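PDB 3GJA: CytC3 from Streptomyces, which probably halogenates an aliphatic carbon of its substrate as a nonheme iron halogenase built on a cupin-type beta barrel. Local coordinates for residues R40-I44 and L76-H80; T148-T154 and R253-R259. All blocks are in the same frame, centred on the assembly; numbering follows the deposited sequence.

Contact 1: residues R40-I44 and L76-H80; sequences RWNII and LLAEH
R40 and E79 reach each other through different first torsions: CG of R40 stands anti to its carbonyl carbon (chi1 -73°) with the chain extended as far as NE, while CG of E79 stands anti to its backbone N and the rest runs out straight. The two side chains meet at about a right angle, guanidinium and carboxylate planes 72° apart, so the salt bridge is not a flat two-pronged pair. NH2 of R40 lies 3.1 Å from OE2 of E79, above the carboxylate plane, and weak bonds from NH1 and NH2 reach OE1. CD1 of L76 lies 3.7 Å from NH1 of R40. Both charges are shared: E36 holds NE of R40, and R83 pairs with OE2 of E79. NH1 also donates to a water, 2.8 Å away, which in turn donates to the carbonyl O of L76 and is hydrogen-bonded to ND1 of H80, lying in the plane of its ring. Beside the salt bridge the helices pack through aliphatic branches. L76 turns CD2 to CG2 of I43 at 3.9 Å, and its CB meets CG1 of I44. CD1 of I44 presses on CD1 of L77, a tight 3.3 Å. A leucine in place of R40 has no guanidinium and would probably leave E36 without this mate, E79 without a partner on helix 34-49 and the water less fixed. Segments 40-44 and 76-80 run at 131°, their axes 11.2 Å apart at closest: side-chain-mediated helix-helix packing in the helical layer against the sheet of a PhyH-family, cupin-type barrel.

Contact 2: residues T148-T154 and R253-R259; sequences TVWTAFT and RMGFAAR. With ACT (acetate ion), chain E.
W150 and A257 form a non-hydrogen-bonded pair in the antiparallel sheet of the cupin-type barrel, joining strands 147-152 and 253-262. From CB, W150 goes out anti to its backbone N (chi1 -155°), on the sheet face shared with T148 and A257. CD1 lies 4.0 Å from CB of A257. NE1 donates to OXT of an acetate, probably from the crystallisation liquor, at 2.6 Å. The six-membered ring lays one face over CA of G255, a CH-pi contact 3.8 Å from the centroid. CH2, nearest that CA, meets CD of R253 at the ring edge. CZ2 sits over the guanidinium face of R253, 3.5 Å from NH1, the two planes 86° apart. F106 O and G161 O bind this arginine.

On the sheet face bearing V149, T151 and F256, CB of F256 rests over the ring of F153, just past the strand, 3.5 Å from its centroid, the rings nearly parallel but slid apart. Backbone bonds join V149 to A258 and T151 to F256, each in both directions, and F153 N donates to M254 O. OG1 of T151, hydrogen-bonded also to NE2 of H80, donates to a water at 2.8 Å that donates to V149 O and F256 O.

How the contacts relate
Contact 1 closes before contact 2 opens along the chain, and their centres lie 12 Å apart. Contact 1 joins helix 34-49 to helix 75-82; contact 2 joins two central strands, 147-152 and 253-262, of the six-stranded antiparallel sheet. The helices pack on the sheet face that bears T151 and F256. H80 NE2 and T151 OG1, 3.0 Å apart, probably form a hydrogen bond, and the H80 ring also meets the rings of F256 and F153. W41, turned away from helix 75-82, packs on F153 and M254. Both helices thus seem to form a layer covering one face of the barrel's central strands, while W150 lies on the other face, where the acetate sits.

Contact 1: residues R40-I44 and L76-H80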
loop_
_atom_site.group_PDB
_atom_site.type_symbol
_atom_site.label_atom_id
_atom_site.label_comp_id
_atom_site.label_asym_id
_atom_site.label_seq_id
_atom_site.Cartn_x
_atom_site.Cartn_y
_atom_site.Cartn_z
ATOM N N ARG A 40 7.691 15.448 -7.059
ATOM C CA ARG A 40 7.625 14.073 -7.573
ATOM C C ARG A 40 6.270 13.761 -8.199
ATOM O O ARG A 40 6.188 13.217 -9.299
ATOM C CB ARG A 40 7.895 13.075 -6.441
ATOM C CG ARG A 40 9.340 13.018 -6.009
ATOM C CD ARG A 40 9.528 12.315 -4.679
ATOM N NE ARG A 40 10.952 12.174 -4.391
ATOM C CZ ARG A 40 11.680 11.110 -4.719
ATOM N NH1 ARG A 40 11.115 10.079 -5.336
ATOM N NH2 ARG A 40 12.983 11.093 -4.458
ATOM N N TRP A 41 5.206 14.103 -7.482
ATOM C CA TRP A 41 3.857 13.858 -7.963
ATOM C C TRP A 41 3.610 14.602 -9.268
ATOM O O TRP A 41 2.865 14.123 -10.125
ATOM C CB TRP A 41 2.838 14.295 -6.909
ATOM C CG TRP A 41 1.411 14.236 -7.356
ATOM C CD1 TRP A 41 0.463 15.201 -7.170
ATOM C CD2 TRP A 41 0.759 13.163 -8.052
ATOM N NE1 TRP A 41 -0.738 14.800 -7.707
ATOM C CE2 TRP A 41 -0.587 13.555 -8.256
ATOM C CE3 TRP A 41 1.179 11.909 -8.523
ATOM C CZ2 TRP A 41 -1.518 12.739 -8.915
ATOM C CZ3 TRP A 41 0.248 11.092 -9.179
ATOM C CH2 TRP A 41 -1.085 11.516 -9.368
ATOM N N ASN A 42 4.229 15.773 -9.419
ATOM C CA ASN A 42 4.048 16.547 -10.643
ATOM C C ASN A 42 4.572 15.728 -11.817
ATOM O O ASN A 42 4.001 15.739 -12.906
ATOM C CB ASN A 42 4.784 17.896 -10.570
ATOM C CG ASN A 42 4.112 18.889 -9.627
ATOM O OD1 ASN A 42 2.901 18.833 -9.401
ATOM N ND2 ASN A 42 4.897 19.819 -9.089
ATOM N N ILE A 43 5.660 15.011 -11.592
ATOM C CA ILE A 43 6.232 14.189 -12.649
ATOM C C ILE A 43 5.411 12.913 -12.821
ATOM O O ILE A 43 4.930 12.620 -13.920
ATOM C CB ILE A 43 7.713 13.845 -12.332
ATOM C CG1 ILE A 43 8.534 15.142 -12.292
ATOM C CG2 ILE A 43 8.274 12.899 -13.387
ATOM C CD1 ILE A 43 9.935 14.993 -11.755
ATOM N N ILE A 44 5.236 12.183 -11.723
ATOM C CA ILE A 44 4.489 10.924 -11.707
ATOM C C ILE A 44 3.129 11.000 -12.397
ATOM O O ILE A 44 2.752 10.102 -13.155
ATOM C CB ILE A 44 4.251 10.444 -10.249
ATOM C CG1 ILE A 44 5.591 10.187 -9.561
ATOM C CG2 ILE A 44 3.365 9.192 -10.235
ATOM C CD1 ILE A 44 5.468 9.892 -8.069
ATOM N N LEU A 76 10.203 6.836 -10.216
ATOM C CA LEU A 76 9.883 7.550 -8.979
ATOM C C LEU A 76 8.990 6.721 -8.041
ATOM O O LEU A 76 9.011 6.894 -6.821
ATOM C CB LEU A 76 9.212 8.882 -9.323
ATOM C CG LEU A 76 9.953 10.201 -9.054
ATOM C CD1 LEU A 76 11.453 10.001 -8.973
ATOM C CD2 LEU A 76 9.593 11.188 -10.150
ATOM N N LEU A 77 8.207 5.820 -8.618
ATOM C CA LEU A 77 7.338 4.962 -7.826
ATOM C C LEU A 77 8.143 3.756 -7.358
ATOM O O LEU A 77 7.916 3.233 -6.265
ATOM C CB LEU A 77 6.128 4.524 -8.654
ATOM C CG LEU A 77 4.768 5.163 -8.344
ATOM C CD1 LEU A 77 4.930 6.596 -7.842
ATOM C CD2 LEU A 77 3.896 5.100 -9.590
ATOM N N ALA A 78 9.096 3.326 -8.183
ATOM C CA ALA A 78 9.956 2.199 -7.823
ATOM C C ALA A 78 10.753 2.623 -6.592
ATOM O O ALA A 78 10.922 1.854 -5.644
ATOM C CB ALA A 78 10.905 1.857 -8.972
ATOM N N GLU A 79 11.227 3.862 -6.609
ATOM C CA GLU A 79 11.996 4.391 -5.496
ATOM C C GLU A 79 11.119 4.598 -4.263
ATOM O O GLU A 79 11.542 4.329 -3.138
ATOM C CB GLU A 79 12.637 5.722 -5.882
ATOM C CG GLU A 79 13.442 6.337 -4.758
ATOM C CD GLU A 79 13.866 7.754 -5.050
ATOM O OE1 GLU A 79 13.652 8.215 -6.188
ATOM O OE2 GLU A 79 14.416 8.405 -4.140
ATOM N N HIS A 80 9.897 5.082 -4.477
ATOM C CA HIS A 80 8.984 5.329 -3.365
ATOM C C HIS A 80 8.791 4.098 -2.485
ATOM O O HIS A 80 8.921 4.183 -1.270
ATOM C CB HIS A 80 7.617 5.805 -3.877
ATOM C CG HIS A 80 6.777 6.464 -2.825
ATOM N ND1 HIS A 80 6.879 7.806 -2.525
ATOM C CD2 HIS A 80 5.863 5.956 -1.964
ATOM C CE1 HIS A 80 6.068 8.094 -1.523
ATOM N NE2 HIS A 80 5.439 6.989 -1.163
HETATM O O HOH W 1 8.542 9.134 -4.931
#

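Contact 2: residues T148-T154 and R253-R259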
loop_
_atom_site.group_PDB
_atom_site.type_symbol
_atom_site.label_atom_id
_atom_site.label_comp_id
_atom_site.label_asym_id
_atom_site.label_seq_id
_atom_site.Cartn_x
_atom_site.Cartn_y
_atom_site.Cartn_z
ATOM N N THR A 148 -0.148 -1.569 5.116
ATOM C CA THR A 148 -0.390 -0.593 4.062
ATOM C C THR A 148 0.228 0.746 4.437
ATOM O O THR A 148 0.023 1.240 5.542
ATOM C CB THR A 148 -1.918 -0.398 3.850
ATOM O OG1 THR A 148 -2.524 -1.668 3.579
ATOM C CG2 THR A 148 -2.201 0.556 2.695
ATOM N N VAL A 149 1.004 1.315 3.522
ATOM C CA VAL A 149 1.628 2.614 3.733
ATOM C C VAL A 149 0.943 3.554 2.741
ATOM O O VAL A 149 1.176 3.481 1.536
ATOM C CB VAL A 149 3.149 2.568 3.449
ATOM C CG1 VAL A 149 3.776 3.935 3.709
ATOM C CG2 VAL A 149 3.802 1.518 4.324
ATOM N N TRP A 150 0.085 4.423 3.266
ATOM C CA TRP A 150 -0.697 5.373 2.464
ATOM C C TRP A 150 -0.031 6.754 2.465
ATOM O O TRP A 150 -0.130 7.493 3.447
ATOM C CB TRP A 150 -2.093 5.484 3.080
ATOM C CG TRP A 150 -3.211 5.903 2.176
ATOM C CD1 TRP A 150 -4.126 5.081 1.579
ATOM C CD2 TRP A 150 -3.635 7.244 1.893
ATOM N NE1 TRP A 150 -5.102 5.824 0.957
ATOM C CE2 TRP A 150 -4.828 7.154 1.132
ATOM C CE3 TRP A 150 -3.129 8.513 2.212
ATOM C CZ2 TRP A 150 -5.524 8.283 0.688
ATOM C CZ3 TRP A 150 -3.826 9.644 1.768
ATOM C CH2 TRP A 150 -5.010 9.518 1.017
ATOM N N THR A 151 0.645 7.096 1.373
ATOM C CA THR A 151 1.314 8.388 1.261
ATOM C C THR A 151 0.413 9.404 0.569
ATOM O O THR A 151 -0.182 9.116 -0.470
ATOM C CB THR A 151 2.633 8.287 0.446
ATOM O OG1 THR A 151 3.518 7.347 1.070
ATOM C CG2 THR A 151 3.333 9.645 0.383
ATOM N N ALA A 152 0.316 10.595 1.145
ATOM C CA ALA A 152 -0.496 11.651 0.557
ATOM C C ALA A 152 0.349 12.370 -0.493
ATOM O O ALA A 152 1.367 12.971 -0.164
ATOM C CB ALA A 152 -0.939 12.627 1.638
ATOM N N PHE A 153 -0.059 12.290 -1.756
ATOM C CA PHE A 153 0.678 12.942 -2.839
ATOM C C PHE A 153 0.153 14.361 -2.976
ATOM O O PHE A 153 0.828 15.262 -3.473
ATOM C CB PHE A 153 0.478 12.178 -4.157
ATOM C CG PHE A 153 1.435 11.019 -4.349
ATOM C CD1 PHE A 153 2.262 10.591 -3.312
ATOM C CD2 PHE A 153 1.499 10.356 -5.568
ATOM C CE1 PHE A 153 3.140 9.526 -3.485
ATOM C CE2 PHE A 153 2.378 9.279 -5.754
ATOM C CZ PHE A 153 3.196 8.867 -4.714
ATOM N N THR A 154 -1.079 14.523 -2.522
ATOM C CA THR A 154 -1.797 15.784 -2.526
ATOM C C THR A 154 -2.149 15.931 -1.044
ATOM O O THR A 154 -1.975 14.980 -0.288
ATOM C CB THR A 154 -3.065 15.621 -3.391
ATOM O OG1 THR A 154 -2.944 16.408 -4.579
ATOM C CG2 THR A 154 -4.293 15.988 -2.630
ATOM N N ARG A 253 -7.883 14.936 -4.078
ATOM C CA ARG A 253 -6.979 14.341 -3.123
ATOM C C ARG A 253 -6.406 13.084 -3.761
ATOM O O ARG A 253 -7.145 12.276 -4.331
ATOM C CB ARG A 253 -7.721 14.003 -1.835
ATOM C CG ARG A 253 -6.924 13.148 -0.887
ATOM C CD ARG A 253 -7.225 11.681 -1.125
ATOM N NE ARG A 253 -8.210 11.173 -0.177
ATOM C CZ ARG A 253 -8.729 9.950 -0.225
ATOM N NH1 ARG A 253 -8.369 9.104 -1.186
ATOM N NH2 ARG A 253 -9.581 9.556 0.711
ATOM N N MET A 254 -5.090 12.926 -3.687
ATOM C CA MET A 254 -4.454 11.753 -4.262
ATOM C C MET A 254 -3.585 11.032 -3.252
ATOM O O MET A 254 -2.634 11.596 -2.709
ATOM C CB MET A 254 -3.604 12.135 -5.474
ATOM C CG MET A 254 -3.027 10.932 -6.226
ATOM S SD MET A 254 -4.317 9.825 -6.869
ATOM C CE MET A 254 -4.947 10.819 -8.211
ATOM N N GLY A 255 -3.927 9.777 -2.998
ATOM C CA GLY A 255 -3.152 8.974 -2.076
ATOM C C GLY A 255 -2.491 7.840 -2.842
ATOM O O GLY A 255 -3.076 7.284 -3.772
ATOM N N PHE A 256 -1.258 7.513 -2.476
ATOM C CA PHE A 256 -0.546 6.425 -3.128
ATOM C C PHE A 256 -0.268 5.388 -2.050
ATOM O O PHE A 256 0.441 5.665 -1.088
ATOM C CB PHE A 256 0.773 6.916 -3.736
ATOM C CG PHE A 256 1.618 5.807 -4.309
ATOM C CD1 PHE A 256 1.149 5.041 -5.374
ATOM C CD2 PHE A 256 2.846 5.487 -3.740
ATOM C CE1 PHE A 256 1.892 3.960 -5.868
ATOM C CE2 PHE A 256 3.602 4.411 -4.220
ATOM C CZ PHE A 256 3.119 3.644 -5.290
ATOM N N ALA A 257 -0.838 4.197 -2.204
ATOM C CA ALA A 257 -0.652 3.152 -1.209
ATOM C C ALA A 257 0.255 2.032 -1.683
ATOM O O ALA A 257 0.128 1.544 -2.808
ATOM C CB ALA A 257 -2.016 2.575 -0.788
ATOM N N ALA A 258 1.175 1.639 -0.806
ATOM C CA ALA A 258 2.112 0.553 -1.072
ATOM C C ALA A 258 1.830 -0.467 0.024
ATOM O O ALA A 258 1.778 -0.114 1.206
ATOM C CB ALA A 258 3.540 1.055 -0.978
ATOM N N ARG A 259 1.645 -1.726 -0.361
ATOM C CA ARG A 259 1.315 -2.761 0.613
ATOM C C ARG A 259 2.449 -3.771 0.813
ATOM O O ARG A 259 3.030 -4.288 -0.148
ATOM C CB ARG A 259 0.004 -3.427 0.173
ATOM C CG ARG A 259 -0.869 -2.434 -0.601
ATOM C CD ARG A 259 -2.337 -2.825 -0.744
ATOM N NE ARG A 259 -3.046 -2.676 0.518
ATOM C CZ ARG A 259 -4.230 -2.088 0.658
ATOM N NH1 ARG A 259 -4.859 -1.577 -0.391
ATOM N NH2 ARG A 259 -4.787 -2.024 1.857
HETATM C C ACT E . -8.666 4.798 0.648
HETATM O O ACT E . -9.289 5.870 0.118
HETATM O OXT ACT E . -7.467 4.746 0.655
HETATM C CH3 ACT E . -9.469 3.660 1.231
HETATM O O HOH W 2 2.795 4.864 -0.045
#